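Local coordinates for protein geranyltranstransferase (Thermotoga maritima, PDB 2FTZ) that probably condenses geranyl diphosphate with isopentenyl diphosphate to make farnesyl diphosphate, at residues Glu19-Glu24 with Val71-Glu76. Numbering follows the deposited sequence. Where two conformers were deposited one is given.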
loop_
_atom_site.group_PDB
_atom_site.type_symbol
_atom_site.label_atom_id
_atom_site.label_comp_id
_atom_site.label_asym_id
_atom_site.label_seq_id
_atom_site.Cartn_x
_atom_site.Cartn_y
_atom_site.Cartn_z
ATOM N N GLU A 19 -9.910 -6.143 -18.626
ATOM C CA GLU A 19 -8.645 -6.765 -19.077
ATOM C C GLU A 19 -7.793 -5.745 -19.835
ATOM O O GLU A 19 -6.587 -5.627 -19.611
ATOM C CB GLU A 19 -8.872 -7.970 -20.007
ATOM C CG GLU A 19 -9.715 -9.165 -19.496
ATOM C CD GLU A 19 -9.107 -9.915 -18.332
ATOM O OE1 GLU A 19 -7.885 -9.764 -18.103
ATOM O OE2 GLU A 19 -9.857 -10.680 -17.657
ATOM N N GLU A 20 -8.425 -5.002 -20.733
ATOM C CA GLU A 20 -7.722 -4.000 -21.559
ATOM C C GLU A 20 -7.104 -2.862 -20.731
ATOM O O GLU A 20 -5.943 -2.477 -20.929
ATOM C CB GLU A 20 -8.699 -3.413 -22.595
ATOM C CG GLU A 20 -8.061 -2.572 -23.640
ATOM C CD GLU A 20 -9.060 -2.178 -24.758
ATOM O OE1 GLU A 20 -10.284 -2.436 -24.608
ATOM O OE2 GLU A 20 -8.608 -1.600 -25.766
ATOM N N ARG A 21 -7.864 -2.366 -19.757
ATOM C CA ARG A 21 -7.369 -1.311 -18.883
ATOM C C ARG A 21 -6.230 -1.825 -18.008
ATOM O O ARG A 21 -5.239 -1.123 -17.788
ATOM C CB ARG A 21 -8.496 -0.765 -18.000
ATOM C CG ARG A 21 -8.076 0.357 -17.069
ATOM C CD ARG A 21 -7.478 1.561 -17.780
ATOM N NE ARG A 21 -8.464 2.250 -18.596
ATOM C CZ ARG A 21 -9.453 3.015 -18.124
ATOM N NH1 ARG A 21 -9.631 3.195 -16.815
ATOM N NH2 ARG A 21 -10.277 3.608 -18.975
ATOM N N ILE A 22 -6.379 -3.033 -17.483
ATOM C CA ILE A 22 -5.317 -3.653 -16.688
ATOM C C ILE A 22 -4.028 -3.789 -17.496
ATOM O O ILE A 22 -2.937 -3.445 -17.008
ATOM C CB ILE A 22 -5.755 -5.020 -16.148
ATOM C CG1 ILE A 22 -6.763 -4.801 -15.003
ATOM C CG2 ILE A 22 -4.523 -5.857 -15.627
ATOM C CD1 ILE A 22 -7.398 -6.131 -14.572
ATOM N N ARG A 23 -4.135 -4.264 -18.724
ATOM C CA ARG A 23 -2.949 -4.352 -19.588
ATOM C C ARG A 23 -2.320 -2.970 -19.880
ATOM O O ARG A 23 -1.099 -2.844 -19.907
ATOM C CB ARG A 23 -3.268 -5.154 -20.847
ATOM C CG ARG A 23 -3.456 -6.649 -20.575
ATOM C CD ARG A 23 -3.497 -7.468 -21.859
ATOM N NE ARG A 23 -3.659 -8.899 -21.593
ATOM C CZ ARG A 23 -2.701 -9.739 -21.189
ATOM N NH1 ARG A 23 -1.457 -9.325 -20.964
ATOM N NH2 ARG A 23 -3.002 -11.025 -21.005
ATOM N N GLU A 24 -3.123 -1.928 -20.043
ATOM C CA GLU A 24 -2.607 -0.563 -20.215
ATOM C C GLU A 24 -1.831 -0.067 -19.012
ATOM O O GLU A 24 -0.697 0.497 -19.141
ATOM C CB GLU A 24 -3.758 0.429 -20.505
ATOM C CG GLU A 24 -4.339 0.392 -21.909
ATOM C CD GLU A 24 -5.733 1.062 -22.017
ATOM O OE1 GLU A 24 -6.230 1.604 -21.000
ATOM O OE2 GLU A 24 -6.334 1.021 -23.119
ATOM N N VAL A 71 -12.777 2.647 -10.583
ATOM C CA VAL A 71 -13.037 1.892 -9.378
ATOM C C VAL A 71 -12.841 0.375 -9.579
ATOM O O VAL A 71 -12.192 -0.275 -8.766
ATOM C CB VAL A 71 -14.429 2.139 -8.841
ATOM C CG1 VAL A 71 -14.726 1.217 -7.659
ATOM C CG2 VAL A 71 -14.595 3.619 -8.449
ATOM N N ALA A 72 -13.426 -0.153 -10.639
ATOM C CA ALA A 72 -13.428 -1.601 -10.902
ATOM C C ALA A 72 -11.969 -2.076 -11.050
ATOM O O ALA A 72 -11.588 -3.098 -10.491
ATOM C CB ALA A 72 -14.232 -1.915 -12.178
ATOM N N VAL A 73 -11.172 -1.329 -11.819
ATOM C CA VAL A 73 -9.765 -1.680 -12.036
ATOM C C VAL A 73 -8.959 -1.556 -10.750
ATOM O O VAL A 73 -8.129 -2.408 -10.454
ATOM C CB VAL A 73 -9.127 -0.829 -13.126
ATOM C CG1 VAL A 73 -7.618 -1.057 -13.167
ATOM C CG2 VAL A 73 -9.755 -1.199 -14.491
ATOM N N ALA A 74 -9.198 -0.504 -9.976
ATOM C CA ALA A 74 -8.568 -0.376 -8.654
ATOM C C ALA A 74 -8.796 -1.584 -7.753
ATOM O O ALA A 74 -7.854 -2.130 -7.141
ATOM C CB ALA A 74 -9.044 0.877 -7.951
ATOM N N VAL A 75 -10.045 -2.017 -7.661
ATOM C CA VAL A 75 -10.377 -3.164 -6.827
ATOM C C VAL A 75 -9.657 -4.444 -7.299
ATOM O O VAL A 75 -9.136 -5.204 -6.473
ATOM C CB VAL A 75 -11.898 -3.332 -6.696
ATOM C CG1 VAL A 75 -12.227 -4.704 -6.207
ATOM C CG2 VAL A 75 -12.459 -2.245 -5.717
ATOM N N GLU A 76 -9.583 -4.642 -8.605
ATOM C CA GLU A 76 -8.943 -5.829 -9.116
ATOM C C GLU A 76 -7.417 -5.819 -8.898
ATOM O O GLU A 76 -6.816 -6.851 -8.623
ATOM C CB GLU A 76 -9.264 -5.992 -10.583
ATOM C CG GLU A 76 -8.885 -7.373 -11.153
ATOM C CD GLU A 76 -9.592 -8.600 -10.526
ATOM O OE1 GLU A 76 -10.499 -8.539 -9.640
ATOM O OE2 GLU A 76 -9.117 -9.693 -10.845
#
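Glu76, packed by Ile22 across the contact, has OE2 in a salt bridge to Arg48, which also pairs with Glu19; one arginine thus ties both helices together and probably offsets their like charges. The end of the Ile22 chain, CD1, meets the CG methylene of Glu76 obliquely at 3.9 Å, leaving the carboxylate to Arg48.

Arg21 meets Val73 through its aliphatic stem, with its head turned to Asp70, which takes a salt bridge from NH1. CG lies 3.4 Å from Val73 CG2, a close carbon-carbon contact, and Arg21 CB backs it up at 3.8 Å from the same methyl, the two side chains crossing at about a right angle. With CG anti to the backbone N (chi1 -179°) the stem reaches Val73, and the bends at chi2 and chi3 carry the guanidinium off that line. Ile22 packs beside it, its CG1 4.3 Å from Val73 CG1, and also lies on Ala42 of helix 33-43.

No hydrogen bond passes directly between the segments. Their axes cross at -66°, 10.1 Å apart, as an early helix, 19-26, packs across helix 69-87, which runs on to the first aspartate-rich motif of the polyprenyl synthetase fold; Arg48 belongs to the GGKRIRP motif, whose basic residues probably include ligands of isopentenyl diphosphate, as in relatives.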